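Local atomic coordinates of circadian oscillation regulator (Nostoc sp., PDB entry 1R5Q), a protein that probably stimulates autophosphorylation of the clock protein KaiC through its homodimerizing C-terminal domain, as part of the cyanobacterial KaiABC circadian oscillator. Residues Y18-F26 with D80-I88. Sequence-based numbering, arbitrary orientation.
Sequences YRQILLSYF and DYRLTLIDI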
loop_
_atom_site.group_PDB
_atom_site.type_symbol
_atom_site.label_atom_id
_atom_site.label_comp_id
_atom_site.label_asym_id
_atom_site.label_seq_id
_atom_site.Cartn_x
_atom_site.Cartn_y
_atom_site.Cartn_z
ATOM N N TYR A 18 -3.115 -3.457 -1.741
ATOM C CA TYR A 18 -1.770 -3.362 -1.186
ATOM C C TYR A 18 -1.254 -4.761 -0.879
ATOM O O TYR A 18 -0.066 -5.029 -1.040
ATOM C CB TYR A 18 -1.764 -2.523 0.102
ATOM C CG TYR A 18 -0.372 -2.114 0.566
ATOM C CD1 TYR A 18 0.341 -1.121 -0.107
ATOM C CD2 TYR A 18 0.253 -2.759 1.641
ATOM C CE1 TYR A 18 1.657 -0.775 0.281
ATOM C CE2 TYR A 18 1.557 -2.430 2.029
ATOM C CZ TYR A 18 2.249 -1.429 1.340
ATOM O OH TYR A 18 3.516 -1.076 1.721
ATOM N N ARG A 19 -2.146 -5.644 -0.432
ATOM C CA ARG A 19 -1.756 -7.027 -0.130
ATOM C C ARG A 19 -1.175 -7.644 -1.408
ATOM O O ARG A 19 -0.108 -8.255 -1.389
ATOM C CB ARG A 19 -2.966 -7.853 0.338
ATOM C CG ARG A 19 -2.643 -9.341 0.515
ATOM C CD ARG A 19 -3.874 -10.183 0.835
ATOM N NE ARG A 19 -4.411 -9.897 2.161
ATOM C CZ ARG A 19 -5.570 -9.277 2.369
ATOM N NH1 ARG A 19 -6.306 -8.886 1.327
ATOM N NH2 ARG A 19 -5.991 -9.045 3.611
ATOM N N GLN A 20 -1.885 -7.482 -2.519
ATOM C CA GLN A 20 -1.417 -8.011 -3.796
ATOM C C GLN A 20 -0.078 -7.378 -4.238
ATOM O O GLN A 20 0.731 -8.038 -4.898
ATOM C CB GLN A 20 -2.494 -7.821 -4.875
ATOM C CG GLN A 20 -3.740 -8.741 -4.709
ATOM C CD GLN A 20 -3.380 -10.218 -4.446
ATOM O OE1 GLN A 20 -2.548 -10.811 -5.150
ATOM N NE2 GLN A 20 -4.011 -10.816 -3.425
ATOM N N ILE A 21 0.170 -6.114 -3.877
ATOM C CA ILE A 21 1.445 -5.472 -4.235
ATOM C C ILE A 21 2.556 -6.128 -3.408
ATOM O O ILE A 21 3.623 -6.480 -3.930
ATOM C CB ILE A 21 1.424 -3.928 -3.945
ATOM C CG1 ILE A 21 0.514 -3.226 -4.958
ATOM C CG2 ILE A 21 2.874 -3.341 -4.005
ATOM C CD1 ILE A 21 0.097 -1.802 -4.559
ATOM N N LEU A 22 2.321 -6.299 -2.115
ATOM C CA LEU A 22 3.330 -6.936 -1.282
ATOM C C LEU A 22 3.661 -8.358 -1.798
ATOM O O LEU A 22 4.821 -8.698 -1.965
ATOM C CB LEU A 22 2.845 -7.034 0.167
ATOM C CG LEU A 22 2.752 -5.741 0.995
ATOM C CD1 LEU A 22 1.994 -5.999 2.295
ATOM C CD2 LEU A 22 4.153 -5.214 1.278
ATOM N N LEU A 23 2.631 -9.166 -2.048
ATOM C CA LEU A 23 2.827 -10.540 -2.499
ATOM C C LEU A 23 3.449 -10.680 -3.881
ATOM O O LEU A 23 3.925 -11.761 -4.247
ATOM C CB LEU A 23 1.500 -11.307 -2.435
ATOM C CG LEU A 23 0.934 -11.411 -1.006
ATOM C CD1 LEU A 23 -0.362 -12.232 -0.979
ATOM C CD2 LEU A 23 1.995 -12.038 -0.103
ATOM N N SER A 24 3.449 -9.615 -4.673
ATOM C CA SER A 24 4.080 -9.731 -5.977
ATOM C C SER A 24 5.295 -8.818 -6.066
ATOM O O SER A 24 5.962 -8.773 -7.099
ATOM C CB SER A 24 3.094 -9.364 -7.075
ATOM O OG SER A 24 2.968 -7.966 -7.153
ATOM N N TYR A 25 5.607 -8.116 -4.976
ATOM C CA TYR A 25 6.708 -7.159 -4.994
ATOM C C TYR A 25 8.092 -7.695 -5.341
ATOM O O TYR A 25 8.894 -7.013 -5.993
ATOM C CB TYR A 25 6.824 -6.426 -3.660
ATOM C CG TYR A 25 7.689 -5.187 -3.790
ATOM C CD1 TYR A 25 7.181 -4.018 -4.377
ATOM C CD2 TYR A 25 9.027 -5.187 -3.372
ATOM C CE1 TYR A 25 7.975 -2.894 -4.549
ATOM C CE2 TYR A 25 9.831 -4.046 -3.540
ATOM C CZ TYR A 25 9.292 -2.915 -4.133
ATOM O OH TYR A 25 10.082 -1.820 -4.359
ATOM N N PHE A 26 8.394 -8.895 -4.870
ATOM C CA PHE A 26 9.697 -9.462 -5.146
ATOM C C PHE A 26 9.668 -10.471 -6.293
ATOM O O PHE A 26 10.549 -11.326 -6.402
ATOM C CB PHE A 26 10.269 -10.049 -3.858
ATOM C CG PHE A 26 10.616 -8.995 -2.829
ATOM C CD1 PHE A 26 11.626 -8.069 -3.086
ATOM C CD2 PHE A 26 9.945 -8.937 -1.602
ATOM C CE1 PHE A 26 11.971 -7.102 -2.131
ATOM C CE2 PHE A 26 10.279 -7.975 -0.638
ATOM C CZ PHE A 26 11.299 -7.054 -0.901
ATOM N N ASP A 80 11.975 -7.007 5.122
ATOM C CA ASP A 80 12.297 -6.734 3.723
ATOM C C ASP A 80 11.139 -5.999 3.041
ATOM O O ASP A 80 11.345 -5.289 2.071
ATOM C CB ASP A 80 12.620 -8.025 2.947
ATOM C CG ASP A 80 13.980 -8.610 3.311
ATOM O OD1 ASP A 80 14.903 -7.827 3.649
ATOM O OD2 ASP A 80 14.124 -9.858 3.243
ATOM N N TYR A 81 9.919 -6.176 3.539
ATOM C CA TYR A 81 8.784 -5.477 2.943
ATOM C C TYR A 81 8.856 -3.956 3.201
ATOM O O TYR A 81 8.035 -3.206 2.682
ATOM C CB TYR A 81 7.451 -6.077 3.436
ATOM C CG TYR A 81 7.085 -7.368 2.717
ATOM C CD1 TYR A 81 6.837 -8.558 3.430
ATOM C CD2 TYR A 81 7.030 -7.411 1.323
ATOM C CE1 TYR A 81 6.545 -9.762 2.753
ATOM C CE2 TYR A 81 6.743 -8.602 0.637
ATOM C CZ TYR A 81 6.501 -9.769 1.354
ATOM O OH TYR A 81 6.189 -10.925 0.656
ATOM N N ARG A 82 9.832 -3.498 3.988
ATOM C CA ARG A 82 9.987 -2.058 4.200
ATOM C C ARG A 82 10.411 -1.412 2.876
ATOM O O ARG A 82 10.219 -0.206 2.663
ATOM C CB ARG A 82 11.023 -1.772 5.277
ATOM C CG ARG A 82 10.552 -2.194 6.657
ATOM C CD ARG A 82 11.602 -1.912 7.694
ATOM N NE ARG A 82 11.235 -2.439 9.005
ATOM C CZ ARG A 82 12.083 -2.535 10.025
ATOM N NH1 ARG A 82 13.343 -2.143 9.880
ATOM N NH2 ARG A 82 11.666 -3.008 11.193
ATOM N N LEU A 83 10.976 -2.224 1.980
ATOM C CA LEU A 83 11.390 -1.738 0.662
ATOM C C LEU A 83 10.134 -1.338 -0.118
ATOM O O LEU A 83 10.099 -0.319 -0.824
ATOM C CB LEU A 83 12.135 -2.842 -0.107
ATOM C CG LEU A 83 13.523 -3.183 0.456
ATOM C CD1 LEU A 83 14.114 -4.408 -0.257
ATOM C CD2 LEU A 83 14.433 -1.981 0.277
ATOM N N THR A 84 9.119 -2.182 -0.001
ATOM C CA THR A 84 7.839 -1.954 -0.637
ATOM C C THR A 84 7.234 -0.639 -0.127
ATOM O O THR A 84 6.746 0.177 -0.910
ATOM C CB THR A 84 6.840 -3.073 -0.298
ATOM O OG1 THR A 84 7.388 -4.349 -0.694
ATOM C CG2 THR A 84 5.513 -2.809 -1.026
ATOM N N LEU A 85 7.261 -0.442 1.182
ATOM C CA LEU A 85 6.684 0.767 1.761
ATOM C C LEU A 85 7.445 2.010 1.294
ATOM O O LEU A 85 6.853 3.046 0.985
ATOM C CB LEU A 85 6.690 0.675 3.287
ATOM C CG LEU A 85 6.062 1.858 4.046
ATOM C CD1 LEU A 85 4.619 2.123 3.556
ATOM C CD2 LEU A 85 6.083 1.550 5.545
ATOM N N ILE A 86 8.765 1.909 1.242
ATOM C CA ILE A 86 9.561 3.023 0.758
ATOM C C ILE A 86 9.153 3.378 -0.668
ATOM O O ILE A 86 8.954 4.555 -0.998
ATOM C CB ILE A 86 11.078 2.687 0.771
ATOM C CG1 ILE A 86 11.590 2.698 2.225
ATOM C CG2 ILE A 86 11.851 3.718 -0.093
ATOM C CD1 ILE A 86 12.936 1.993 2.414
ATOM N N ASP A 87 9.025 2.351 -1.499
ATOM C CA ASP A 87 8.679 2.496 -2.911
ATOM C C ASP A 87 7.307 3.170 -3.077
ATOM O O ASP A 87 7.119 4.035 -3.934
ATOM C CB ASP A 87 8.688 1.106 -3.549
ATOM C CG ASP A 87 8.724 1.133 -5.078
ATOM O OD1 ASP A 87 8.889 0.047 -5.665
ATOM O OD2 ASP A 87 8.583 2.209 -5.697
ATOM N N ILE A 88 6.361 2.773 -2.233
ATOM C CA ILE A 88 5.000 3.305 -2.264
ATOM C C ILE A 88 4.994 4.771 -1.841
ATOM O O ILE A 88 4.409 5.628 -2.520
ATOM C CB ILE A 88 4.090 2.478 -1.303
ATOM C CG1 ILE A 88 3.772 1.117 -1.939
ATOM C CG2 ILE A 88 2.824 3.272 -0.929
ATOM C CD1 ILE A 88 2.905 1.219 -3.160
#
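Thr84 is the bump on helix 82-100 that fills a hollow lined by Tyr18, Ile21, Leu22 and Tyr25. Its CG2 lies 3.6 Å from Leu22 CD2, with the Tyr18 hydroxyl and Ile21 CG2 farther round the same methyl, while its OG1 sits over one face of the Tyr25 ring, 3.2 Å from CG. Thr84 CA approaches that face too, 13° off the ring normal, a CH-pi contact. The Tyr25 side chain, with CG anti to the backbone N (chi1 -164°), reaches across Thr84, which brings its OH to Asp87 OD1 as a donor at 2.6 Å; the carboxylate is met on its anti side, ring and carboxylate planes 78° apart. With an alanine at Tyr25, Asp87 is likely to lose this donor and Thr84 the ring that shields one side of it.

Leu22 CD2 also fits against Tyr81 CD2 (3.6 Å), and Tyr81 in turn meets Phe26 obliquely. Phe26 presents its ring edge to Leu83 CD1, 3.9 Å from CZ. At the other end, Ile88 CG1 meets the edge of Tyr18 at CE1 (3.6 Å), and the Tyr18 hydroxyl bonds His57 of helix 50-67, tying a third member of the four-helix bundle to this interface.

Chemically, the contact is mostly apolar: its one hydrogen bond joins the partly exposed Tyr25 and Asp87, whereas Thr84 OG1 is buried between the Tyr25 face and the Tyr81 edge and finds no hydrogen-bond partner.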